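Local coordinates for protein starch synthase I (Hordeum vulgare, PDB 4HLN) that belongs to the plant starch synthases, glycosyltransferases built from two Rossmann-like domains, and carries a bound glycan in this model, at residues 352-363 against 381-392. Sequence-based numbering, arbitrary orientation.
Sequences VVTADRIVTVSQ and LLSSRKSVLNGI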
ATOM      1  N   VAL A 352       4.759  -2.067 -16.695  1.00 39.75           N
ATOM      2  CA  VAL A 352       5.984  -2.582 -16.097  1.00 38.65           C
ATOM      3  C   VAL A 352       7.088  -2.467 -17.121  1.00 43.56           C
ATOM      4  O   VAL A 352       8.252  -2.186 -16.809  1.00 44.13           O
ATOM      5  CB  VAL A 352       5.830  -4.048 -15.684  1.00 41.62           C
ATOM      6  CG1 VAL A 352       7.177  -4.726 -15.674  1.00 43.03           C
ATOM      7  CG2 VAL A 352       5.166  -4.149 -14.328  1.00 33.23           C
ATOM      8  N   VAL A 353       6.693  -2.657 -18.367  1.00 38.97           N
ATOM      9  CA  VAL A 353       7.625  -2.612 -19.462  1.00 39.57           C
ATOM     10  C   VAL A 353       8.074  -1.187 -19.823  1.00 40.09           C
ATOM     11  O   VAL A 353       9.187  -1.015 -20.271  1.00 46.03           O
ATOM     12  CB  VAL A 353       7.042  -3.361 -20.672  1.00 43.39           C
ATOM     13  CG1 VAL A 353       7.486  -2.736 -21.977  1.00 45.05           C
ATOM     14  CG2 VAL A 353       7.426  -4.825 -20.596  1.00 42.83           C
ATOM     15  N   THR A 354       7.234  -0.178 -19.592  1.00 43.01           N
ATOM     16  CA  THR A 354       7.503   1.189 -20.066  1.00 42.06           C
ATOM     17  C   THR A 354       7.684   2.272 -18.993  1.00 41.71           C
ATOM     18  O   THR A 354       8.129   3.372 -19.293  1.00 46.84           O
ATOM     19  CB  THR A 354       6.377   1.681 -20.989  1.00 44.41           C
ATOM     20  OG1 THR A 354       5.117   1.577 -20.301  1.00 45.26           O
ATOM     21  CG2 THR A 354       6.342   0.857 -22.256  1.00 37.10           C
ATOM     22  N   ALA A 355       7.315   1.984 -17.756  1.00 48.08           N
ATOM     23  CA  ALA A 355       7.416   2.989 -16.704  1.00 43.16           C
ATOM     24  C   ALA A 355       8.874   3.278 -16.457  1.00 42.27           C
ATOM     25  O   ALA A 355       9.733   2.515 -16.875  1.00 48.54           O
ATOM     26  CB  ALA A 355       6.765   2.493 -15.427  1.00 28.18           C
ATOM     27  N   ASP A 356       9.161   4.364 -15.755  1.00 41.94           N
ATOM     28  CA  ASP A 356      10.550   4.715 -15.490  1.00 44.81           C
ATOM     29  C   ASP A 356      11.042   4.152 -14.164  1.00 48.80           C
ATOM     30  O   ASP A 356      12.108   3.545 -14.106  1.00 52.73           O
ATOM     31  CB  ASP A 356      10.743   6.225 -15.605  1.00 39.71           C
ATOM     32  CG  ASP A 356      10.416   6.732 -17.004  1.00 52.03           C
ATOM     33  OD1 ASP A 356      10.870   6.095 -17.983  1.00 52.89           O
ATOM     34  OD2 ASP A 356       9.676   7.732 -17.131  1.00 52.28           O
ATOM     35  N   ARG A 357      10.253   4.341 -13.113  1.00 44.42           N
ATOM     36  CA  ARG A 357      10.496   3.687 -11.837  1.00 47.55           C
ATOM     37  C   ARG A 357       9.275   2.839 -11.470  1.00 46.28           C
ATOM     38  O   ARG A 357       8.195   3.049 -12.005  1.00 47.72           O
ATOM     39  CB  ARG A 357      10.743   4.720 -10.730  1.00 45.41           C
ATOM     40  CG  ARG A 357      11.863   5.716 -10.975  1.00 36.53           C
ATOM     41  CD  ARG A 357      13.219   5.086 -10.957  1.00 49.82           C
ATOM     42  NE  ARG A 357      13.481   4.336  -9.736  1.00 56.65           N
ATOM     43  CZ  ARG A 357      14.693   3.927  -9.369  1.00 54.92           C
ATOM     44  NH1 ARG A 357      15.751   4.224 -10.132  1.00 45.47           N
ATOM     45  NH2 ARG A 357      14.848   3.232  -8.240  1.00 43.59           N
ATOM     46  N   ILE A 358       9.446   1.893 -10.549  1.00 38.60           N
ATOM     47  CA  ILE A 358       8.342   1.054 -10.099  1.00 35.14           C
ATOM     48  C   ILE A 358       8.328   0.888  -8.593  1.00 44.50           C
ATOM     49  O   ILE A 358       9.306   0.435  -7.998  1.00 54.22           O
ATOM     50  CB  ILE A 358       8.416  -0.354 -10.704  1.00 36.45           C
ATOM     51  CG1 ILE A 358       8.361  -0.271 -12.228  1.00 32.85           C
ATOM     52  CG2 ILE A 358       7.285  -1.245 -10.139  1.00 29.81           C
ATOM     53  CD1 ILE A 358       8.557  -1.554 -12.913  1.00 27.88           C
ATOM     54  N   VAL A 359       7.209   1.249  -7.983  1.00 36.30           N
ATOM     55  CA  VAL A 359       7.008   1.048  -6.558  1.00 34.62           C
ATOM     56  C   VAL A 359       5.983  -0.062  -6.370  1.00 39.03           C
ATOM     57  O   VAL A 359       4.848   0.032  -6.832  1.00 48.50           O
ATOM     58  CB  VAL A 359       6.505   2.336  -5.887  1.00 37.92           C
ATOM     59  CG1 VAL A 359       6.164   2.081  -4.432  1.00 36.98           C
ATOM     60  CG2 VAL A 359       7.551   3.442  -6.020  1.00 32.79           C
ATOM     61  N   THR A 360       6.375  -1.123  -5.686  1.00 36.05           N
ATOM     62  CA  THR A 360       5.550  -2.318  -5.706  1.00 40.68           C
ATOM     63  C   THR A 360       5.399  -2.982  -4.349  1.00 40.83           C
ATOM     64  O   THR A 360       6.345  -3.052  -3.572  1.00 46.64           O
ATOM     65  CB  THR A 360       6.112  -3.326  -6.715  1.00 48.31           C
ATOM     66  OG1 THR A 360       5.565  -4.621  -6.456  1.00 54.98           O
ATOM     67  CG2 THR A 360       7.622  -3.387  -6.603  1.00 48.08           C
ATOM     68  N   VAL A 361       4.192  -3.462  -4.071  1.00 41.79           N
ATOM     69  CA  VAL A 361       3.921  -4.227  -2.857  1.00 53.08           C
ATOM     70  C   VAL A 361       4.860  -5.435  -2.694  1.00 54.04           C
ATOM     71  O   VAL A 361       5.211  -5.824  -1.579  1.00 60.90           O
ATOM     72  CB  VAL A 361       2.481  -4.748  -2.878  1.00 50.82           C
ATOM     73  CG1 VAL A 361       2.231  -5.501  -4.179  1.00 37.59           C
ATOM     74  CG2 VAL A 361       2.205  -5.624  -1.657  1.00 46.85           C
ATOM     75  N   SER A 362       5.275  -6.004  -3.819  1.00 45.66           N
ATOM     76  CA  SER A 362       5.998  -7.260  -3.837  1.00 46.23           C
ATOM     77  C   SER A 362       7.438  -7.106  -3.366  1.00 55.23           C
ATOM     78  O   SER A 362       8.128  -8.105  -3.138  1.00 55.45           O
ATOM     79  CB  SER A 362       5.964  -7.856  -5.250  1.00 49.05           C
ATOM     80  OG  SER A 362       6.762  -7.098  -6.147  1.00 49.04           O
ATOM     81  N   GLN A 363       7.886  -5.862  -3.223  1.00 52.69           N
ATOM     82  CA  GLN A 363       9.246  -5.586  -2.774  1.00 59.24           C
ATOM     83  C   GLN A 363       9.652  -6.211  -1.433  1.00 74.79           C
ATOM     84  O   GLN A 363      10.736  -6.788  -1.317  1.00 90.69           O
ATOM     85  CB  GLN A 363       9.506  -4.095  -2.745  1.00 60.46           C
ATOM     86  CG  GLN A 363      10.417  -3.663  -3.864  1.00 75.19           C
ATOM     87  CD  GLN A 363      11.731  -4.410  -3.843  1.00 76.84           C
ATOM     88  OE1 GLN A 363      12.493  -4.313  -2.885  1.00 84.68           O
ATOM     89  NE2 GLN A 363      11.997  -5.172  -4.893  1.00 71.78           N
ATOM     90  N   LEU A 381       9.420 -10.683 -15.148  1.00 55.75           N
ATOM     91  CA  LEU A 381       9.371  -9.369 -15.763  1.00 45.68           C
ATOM     92  C   LEU A 381       9.804  -8.298 -14.766  1.00 47.63           C
ATOM     93  O   LEU A 381      10.691  -7.505 -15.044  1.00 53.73           O
ATOM     94  CB  LEU A 381       7.955  -9.088 -16.233  1.00 43.20           C
ATOM     95  CG  LEU A 381       7.868  -8.057 -17.343  1.00 52.28           C
ATOM     96  CD1 LEU A 381       8.795  -8.466 -18.467  1.00 43.59           C
ATOM     97  CD2 LEU A 381       6.444  -7.970 -17.825  1.00 67.29           C
ATOM     98  N   LEU A 382       9.163  -8.287 -13.602  1.00 35.51           N
ATOM     99  CA  LEU A 382       9.545  -7.401 -12.522  1.00 39.50           C
ATOM    100  C   LEU A 382      11.024  -7.478 -12.205  1.00 51.82           C
ATOM    101  O   LEU A 382      11.700  -6.451 -12.145  1.00 56.76           O
ATOM    102  CB  LEU A 382       8.766  -7.721 -11.253  1.00 42.45           C
ATOM    103  CG  LEU A 382       7.288  -7.350 -11.244  1.00 53.60           C
ATOM    104  CD1 LEU A 382       6.673  -7.724  -9.913  1.00 53.75           C
ATOM    105  CD2 LEU A 382       7.078  -5.881 -11.524  1.00 41.54           C
ATOM    106  N   SER A 383      11.525  -8.688 -11.976  1.00 47.27           N
ATOM    107  CA  SER A 383      12.907  -8.832 -11.540  1.00 53.00           C
ATOM    108  C   SER A 383      13.867  -8.485 -12.671  1.00 58.31           C
ATOM    109  O   SER A 383      15.035  -8.157 -12.429  1.00 64.35           O
ATOM    110  CB  SER A 383      13.179 -10.223 -10.974  1.00 57.82           C
ATOM    111  OG  SER A 383      12.752 -11.219 -11.871  1.00 69.00           O
ATOM    112  N   SER A 384      13.367  -8.516 -13.904  1.00 43.64           N
ATOM    113  CA  SER A 384      14.163  -8.028 -15.026  1.00 45.11           C
ATOM    114  C   SER A 384      14.360  -6.502 -14.936  1.00 51.66           C
ATOM    115  O   SER A 384      15.251  -5.946 -15.568  1.00 61.29           O
ATOM    116  CB  SER A 384      13.529  -8.430 -16.367  1.00 44.24           C
ATOM    117  OG  SER A 384      12.753  -7.372 -16.926  1.00 53.27           O
ATOM    118  N   ARG A 385      13.530  -5.830 -14.141  1.00 52.89           N
ATOM    119  CA  ARG A 385      13.664  -4.394 -13.921  1.00 46.66           C
ATOM    120  C   ARG A 385      14.045  -4.107 -12.473  1.00 50.26           C
ATOM    121  O   ARG A 385      13.695  -3.068 -11.912  1.00 63.00           O
ATOM    122  CB  ARG A 385      12.370  -3.673 -14.300  1.00 46.14           C
ATOM    123  CG  ARG A 385      11.968  -3.912 -15.737  1.00 55.20           C
ATOM    124  CD  ARG A 385      11.285  -2.711 -16.353  1.00 55.39           C
ATOM    125  NE  ARG A 385      12.121  -1.513 -16.316  1.00 53.59           N
ATOM    126  CZ  ARG A 385      11.629  -0.278 -16.296  1.00 54.13           C
ATOM    127  NH1 ARG A 385      10.314  -0.089 -16.326  1.00 51.57           N
ATOM    128  NH2 ARG A 385      12.443   0.768 -16.233  1.00 56.91           N
ATOM    129  N   LYS A 386      14.769  -5.049 -11.885  1.00 52.41           N
ATOM    130  CA  LYS A 386      15.256  -4.978 -10.510  1.00 54.28           C
ATOM    131  C   LYS A 386      15.796  -3.597 -10.106  1.00 54.81           C
ATOM    132  O   LYS A 386      15.522  -3.107  -9.014  1.00 54.78           O
ATOM    133  CB  LYS A 386      16.362  -6.024 -10.338  1.00 52.31           C
ATOM    134  CG  LYS A 386      16.240  -6.898  -9.123  1.00 70.77           C
ATOM    135  CD  LYS A 386      17.284  -8.010  -9.166  1.00 88.13           C
ATOM    136  CE  LYS A 386      18.698  -7.437  -9.290  1.00 92.96           C
ATOM    137  NZ  LYS A 386      19.759  -8.458  -9.033  1.00 89.09           N
ATOM    138  N   SER A 387      16.567  -2.978 -10.992  1.00 50.73           N
ATOM    139  CA  SER A 387      17.287  -1.751 -10.656  1.00 56.43           C
ATOM    140  C   SER A 387      16.389  -0.528 -10.444  1.00 62.29           C
ATOM    141  O   SER A 387      16.851   0.507  -9.951  1.00 56.83           O
ATOM    142  CB  SER A 387      18.323  -1.439 -11.732  1.00 51.44           C
ATOM    143  OG  SER A 387      17.691  -1.212 -12.982  1.00 56.84           O
ATOM    144  N   VAL A 388      15.118  -0.639 -10.821  1.00 55.87           N
ATOM    145  CA  VAL A 388      14.197   0.478 -10.640  1.00 47.28           C
ATOM    146  C   VAL A 388      13.054   0.173  -9.691  1.00 44.75           C
ATOM    147  O   VAL A 388      12.061   0.901  -9.668  1.00 55.61           O
ATOM    148  CB  VAL A 388      13.627   0.997 -11.986  1.00 49.01           C
ATOM    149  CG1 VAL A 388      14.722   1.684 -12.774  1.00 31.79           C
ATOM    150  CG2 VAL A 388      12.998  -0.142 -12.800  1.00 39.81           C
ATOM    151  N   LEU A 389      13.199  -0.892  -8.902  1.00 40.44           N
ATOM    152  CA  LEU A 389      12.159  -1.291  -7.951  1.00 36.37           C
ATOM    153  C   LEU A 389      12.342  -0.701  -6.561  1.00 47.29           C
ATOM    154  O   LEU A 389      13.470  -0.532  -6.092  1.00 57.69           O
ATOM    155  CB  LEU A 389      12.080  -2.812  -7.835  1.00 49.85           C
ATOM    156  CG  LEU A 389      11.630  -3.585  -9.070  1.00 56.72           C
ATOM    157  CD1 LEU A 389      11.407  -5.050  -8.730  1.00 41.83           C
ATOM    158  CD2 LEU A 389      10.370  -2.973  -9.659  1.00 54.27           C
ATOM    159  N   ASN A 390      11.217  -0.401  -5.911  1.00 43.90           N
ATOM    160  CA  ASN A 390      11.185   0.081  -4.529  1.00 32.67           C
ATOM    161  C   ASN A 390       9.883  -0.355  -3.904  1.00 41.75           C
ATOM    162  O   ASN A 390       8.876  -0.517  -4.599  1.00 47.85           O
ATOM    163  CB  ASN A 390      11.264   1.607  -4.471  1.00 36.17           C
ATOM    164  CG  ASN A 390      12.448   2.173  -5.246  1.00 58.78           C
ATOM    165  OD1 ASN A 390      12.346   2.511  -6.443  1.00 68.43           O
ATOM    166  ND2 ASN A 390      13.577   2.285  -4.564  1.00 53.23           N
ATOM    167  N   GLY A 391       9.892  -0.543  -2.590  1.00 43.82           N
ATOM    168  CA  GLY A 391       8.683  -0.930  -1.892  1.00 43.05           C
ATOM    169  C   GLY A 391       7.749   0.244  -1.674  1.00 54.48           C
ATOM    170  O   GLY A 391       8.161   1.404  -1.757  1.00 58.78           O
ATOM    171  N   ILE A 392       6.483  -0.054  -1.405  1.00 55.55           N
ATOM    172  CA  ILE A 392       5.527   0.980  -1.041  1.00 53.30           C
ATOM    173  C   ILE A 392       5.939   1.535   0.315  1.00 52.49           C
ATOM    174  O   ILE A 392       6.314   0.783   1.196  1.00 52.38           O
ATOM    175  CB  ILE A 392       4.103   0.420  -0.894  1.00 56.38           C
ATOM    176  CG1 ILE A 392       3.764  -0.551  -2.033  1.00 61.11           C
ATOM    177  CG2 ILE A 392       3.109   1.553  -0.821  1.00 58.40           C
ATOM    178  CD1 ILE A 392       2.850   0.016  -3.082  1.00 62.85           C
TER
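Arg385 reaches across to the end of helix 347-354 and grips two backbone carbonyls there with a single nitrogen. Its NH1 donates to Val352 O at 3.0 Å and to Ala355 O at 2.7 Å, both oxygens lying near the guanidinium plane, while NH2 adds only a weak bond to Ala355 O. The chain bends at chi2 and chi3 to bring the group there, and CG2 of Val388 rests against one guanidinium face, offset toward the rim. Since Val352 O belongs to the last turn of the helix and Ala355 is the first residue to leave it, the arginine ties off the helix end, where its positive charge would probably suit the helix dipole.

A second arginine works on the other flank of Val388. Arg357, bent at chi2 and chi3, lays its guanidinium over Val388 CA, and NH2 makes an almost perfectly straight bond (179°) to Asn390 OD1 at 3.2 Å, using a lone pair in the amide plane; the two flat groups are nearly coplanar.

From Val388 onward the backbones pair as parallel strands, Ile358 N bonding Val388 O (2.9 Å), Ile358 O receiving Asn390 N (3.0 Å) and Thr360 N bonding Asn390 O (2.8 Å). Ile358 and Leu389 lie side by side on one face, CB to CD2 3.4 Å. At the helix ends, Val352 of helix 347-354 sends CG1 to Leu381 and CG2 to Leu382 of helix 376-384, joining the two helices.

Farther out, Tyr631 makes a cation-pi contact with Arg385 and donates its backbone N to Asp356 OD1, while Trp624 and Ala625 of helix 611-627 touch Arg357. Strand 389-391 forms one edge of the nine-stranded mixed sheet; strand 357-360 lies between it and strand 294-299, with helix 376-384 leading into the edge strand.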